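Local coordinates for endo-arabinase (Bacteroides thetaiotaomicron, PDB 5C0P), which probably hydrolyses O-glycosidic bonds in L-arabinan, as a magnesium-binding member of glycosyl hydrolase family 43, at residues Ser72-Gln77 and Thr96-Ala101. Numbering follows the deposited sequence. Where two conformers were deposited one is given.
Sequences SDFWGQ and TTFSNA
F98, W75 and N100 carry the contact between the loop 72-77 and segment 96-101, the end of strand 91-100 and the residue after it. The F98 ring receives F74 edge-on: F74 CE2 stands over the centre of the F98 face, the two planes lie 81° apart, and F74 CZ comes within 3.6 Å of F98 CE2. With CG anti to the backbone N (chi1 -174°), the F74 ring is carried toward the strand, and its C-H edge meets the pi face of F98. W75 meets the root of F98 instead, with F98 CB 4.2 Å from the centroid of the W75 six-membered ring in an off-centre CH-pi contact, while W75 CH2 lies 3.4 Å from F98 O; the broad indole can span both. Replacing F98 by an alanine is likely to leave the edge of F74 without its aromatic face and to open a gap beside the loop.

In the five-bladed beta-propeller of family 43, strand 91-100 is the second strand of a four-stranded antiparallel blade, and the loop that leads from strand 60-68, in the preceding blade, into strand 78-88 folds against its end. G76 passes close beside F98, its CA 3.6 Å from F98 CB; a side chain at that position would clash there. Further along, the side-chain carbonyl of N100 accepts from the loop backbone: Q77 N donates to N100 OD1 at 3.0 Å, with 152° at the hydrogen. Asparagine is short enough to bring its carbonyl to that N-H directly from the strand. Q77 in turn folds its own amide back, NE2 giving a hydrogen bond of 2.9 Å to F74 O and another to K71 O, which ties the loop to itself.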
ATOM      1  N   SER A  72     -23.092  -8.983   4.563  0.64 20.25           N
ATOM      2  CA  SER A  72     -23.988  -7.976   3.996  0.64 19.93           C
ATOM      3  C   SER A  72     -24.031  -6.682   4.807  0.64 21.95           C
ATOM      4  O   SER A  72     -24.376  -5.628   4.278  0.64 23.58           O
ATOM      5  CB  SER A  72     -25.399  -8.538   3.827  0.64 21.75           C
ATOM      6  OG  SER A  72     -25.948  -8.911   5.076  0.64 23.97           O
ATOM      7  N   ASP A  73     -23.676  -6.760   6.086  1.00 18.57           N
ATOM      8  CA  ASP A  73     -23.689  -5.575   6.940  1.00 18.98           C
ATOM      9  C   ASP A  73     -22.367  -4.810   6.983  1.00 19.70           C
ATOM     10  O   ASP A  73     -22.271  -3.782   7.652  1.00 19.45           O
ATOM     11  CB  ASP A  73     -24.173  -5.909   8.357  1.00 20.99           C
ATOM     12  CG  ASP A  73     -23.257  -6.875   9.088  1.00 26.87           C
ATOM     13  OD1 ASP A  73     -22.264  -7.358   8.503  1.00 25.05           O
ATOM     14  OD2 ASP A  73     -23.554  -7.173  10.268  1.00 35.67           O
ATOM     15  N   PHE A  74     -21.359  -5.287   6.260  1.00 17.38           N
ATOM     16  CA  PHE A  74     -20.102  -4.549   6.166  1.00 13.34           C
ATOM     17  C   PHE A  74     -20.329  -3.225   5.451  1.00 13.63           C
ATOM     18  O   PHE A  74     -21.065  -3.158   4.463  1.00 14.66           O
ATOM     19  CB  PHE A  74     -19.062  -5.360   5.415  1.00 12.12           C
ATOM     20  CG  PHE A  74     -17.698  -4.729   5.389  1.00 14.78           C
ATOM     21  CD1 PHE A  74     -17.003  -4.472   6.568  1.00 14.72           C
ATOM     22  CD2 PHE A  74     -17.100  -4.413   4.182  1.00 15.16           C
ATOM     23  CE1 PHE A  74     -15.723  -3.900   6.536  1.00 14.96           C
ATOM     24  CE2 PHE A  74     -15.830  -3.840   4.140  1.00 13.37           C
ATOM     25  CZ  PHE A  74     -15.139  -3.584   5.324  1.00 15.00           C
ATOM     26  N   TRP A  75     -19.688  -2.169   5.944  1.00 12.67           N
ATOM     27  CA  TRP A  75     -19.952  -0.830   5.449  1.00 12.30           C
ATOM     28  C   TRP A  75     -19.586  -0.632   3.989  1.00 14.27           C
ATOM     29  O   TRP A  75     -20.209   0.179   3.304  1.00 18.98           O
ATOM     30  CB  TRP A  75     -19.189   0.203   6.284  1.00 13.57           C
ATOM     31  CG  TRP A  75     -17.709   0.269   5.986  1.00 11.83           C
ATOM     32  CD1 TRP A  75     -16.718  -0.446   6.596  1.00 11.91           C
ATOM     33  CD2 TRP A  75     -17.058   1.119   5.028  1.00 11.62           C
ATOM     34  NE1 TRP A  75     -15.495  -0.114   6.062  1.00 13.56           N
ATOM     35  CE2 TRP A  75     -15.673   0.849   5.104  1.00 11.50           C
ATOM     36  CE3 TRP A  75     -17.510   2.076   4.111  1.00 11.21           C
ATOM     37  CZ2 TRP A  75     -14.733   1.509   4.297  1.00 11.36           C
ATOM     38  CZ3 TRP A  75     -16.574   2.726   3.306  1.00 14.84           C
ATOM     39  CH2 TRP A  75     -15.206   2.443   3.406  1.00 10.41           C
ATOM     40  N   GLY A  76     -18.562  -1.343   3.526  1.00 14.74           N
ATOM     41  CA  GLY A  76     -18.005  -1.085   2.208  1.00 16.94           C
ATOM     42  C   GLY A  76     -18.187  -2.254   1.264  1.00 12.97           C
ATOM     43  O   GLY A  76     -17.363  -3.160   1.221  1.00 15.38           O
ATOM     44  N   GLN A  77     -19.258  -2.222   0.488  1.00 14.04           N
ATOM     45  CA  GLN A  77     -19.565  -3.348  -0.382  1.00 13.71           C
ATOM     46  C   GLN A  77     -18.891  -3.255  -1.746  1.00 14.17           C
ATOM     47  O   GLN A  77     -18.934  -4.211  -2.520  1.00 14.72           O
ATOM     48  CB  GLN A  77     -21.072  -3.515  -0.541  1.00 16.91           C
ATOM     49  CG  GLN A  77     -21.806  -3.817   0.770  1.00 18.02           C
ATOM     50  CD  GLN A  77     -21.520  -5.216   1.296  1.00 19.33           C
ATOM     51  OE1 GLN A  77     -21.419  -6.173   0.528  1.00 20.24           O
ATOM     52  NE2 GLN A  77     -21.388  -5.340   2.616  1.00 16.63           N
ATOM     53  N   THR A  96      -7.675  -2.401   3.523  1.00  8.58           N
ATOM     54  CA  THR A  96      -8.228  -2.467   2.168  1.00 10.06           C
ATOM     55  C   THR A  96      -9.170  -1.290   1.944  1.00  9.71           C
ATOM     56  O   THR A  96      -9.768  -0.775   2.895  1.00  9.81           O
ATOM     57  CB  THR A  96      -8.974  -3.812   1.930  1.00 11.88           C
ATOM     58  OG1 THR A  96      -8.047  -4.892   2.109  1.00 12.29           O
ATOM     59  CG2 THR A  96      -9.550  -3.910   0.517  1.00 11.40           C
ATOM     60  N   THR A  97      -9.288  -0.856   0.694  1.00  8.51           N
ATOM     61  CA  THR A  97     -10.097   0.312   0.377  1.00  9.69           C
ATOM     62  C   THR A  97     -11.456  -0.093  -0.196  1.00  9.27           C
ATOM     63  O   THR A  97     -11.558  -0.955  -1.073  1.00 11.24           O
ATOM     64  CB  THR A  97      -9.327   1.246  -0.575  1.00 10.48           C
ATOM     65  OG1 THR A  97      -8.161   1.745   0.108  1.00 10.59           O
ATOM     66  CG2 THR A  97     -10.196   2.407  -1.020  1.00 11.61           C
ATOM     67  N   PHE A  98     -12.513   0.534   0.323  1.00  9.42           N
ATOM     68  CA  PHE A  98     -13.876   0.200  -0.059  1.00 11.44           C
ATOM     69  C   PHE A  98     -14.669   1.476  -0.274  1.00 13.24           C
ATOM     70  O   PHE A  98     -14.233   2.555   0.111  1.00 11.55           O
ATOM     71  CB  PHE A  98     -14.584  -0.584   1.063  1.00 10.29           C
ATOM     72  CG  PHE A  98     -13.859  -1.826   1.516  1.00  9.48           C
ATOM     73  CD1 PHE A  98     -14.067  -3.050   0.882  1.00 10.30           C
ATOM     74  CD2 PHE A  98     -13.010  -1.779   2.618  1.00  9.59           C
ATOM     75  CE1 PHE A  98     -13.405  -4.204   1.322  1.00  9.97           C
ATOM     76  CE2 PHE A  98     -12.347  -2.924   3.070  1.00  8.56           C
ATOM     77  CZ  PHE A  98     -12.549  -4.142   2.419  1.00  8.42           C
ATOM     78  N   SER A  99     -15.851   1.345  -0.863  1.00 12.22           N
ATOM     79  CA  SER A  99     -16.822   2.426  -0.881  1.00 13.86           C
ATOM     80  C   SER A  99     -18.215   1.810  -0.849  1.00 13.25           C
ATOM     81  O   SER A  99     -18.366   0.590  -0.902  1.00 13.57           O
ATOM     82  CB  SER A  99     -16.658   3.310  -2.118  1.00 16.30           C
ATOM     83  OG  SER A  99     -16.941   2.600  -3.310  1.00 19.12           O
ATOM     84  N   ASN A 100     -19.238   2.651  -0.754  1.00 14.47           N
ATOM     85  CA  ASN A 100     -20.606   2.168  -0.773  1.00 15.46           C
ATOM     86  C   ASN A 100     -21.484   3.295  -1.259  1.00 16.73           C
ATOM     87  O   ASN A 100     -21.062   4.452  -1.257  1.00 17.43           O
ATOM     88  CB  ASN A 100     -21.035   1.748   0.637  1.00 19.46           C
ATOM     89  CG  ASN A 100     -22.044   0.616   0.638  1.00 22.53           C
ATOM     90  OD1 ASN A 100     -21.717  -0.518   0.302  1.00 25.12           O
ATOM     91  ND2 ASN A 100     -23.275   0.917   1.035  1.00 25.86           N
ATOM     92  N   ALA A 101     -22.701   2.973  -1.676  1.00 18.18           N
ATOM     93  CA  ALA A 101     -23.665   4.020  -1.963  1.00 23.56           C
ATOM     94  C   ALA A 101     -23.831   4.859  -0.699  1.00 25.37           C
ATOM     95  O   ALA A 101     -24.053   4.316   0.386  1.00 30.28           O
ATOM     96  CB  ALA A 101     -24.990   3.423  -2.390  1.00 25.88           C
TER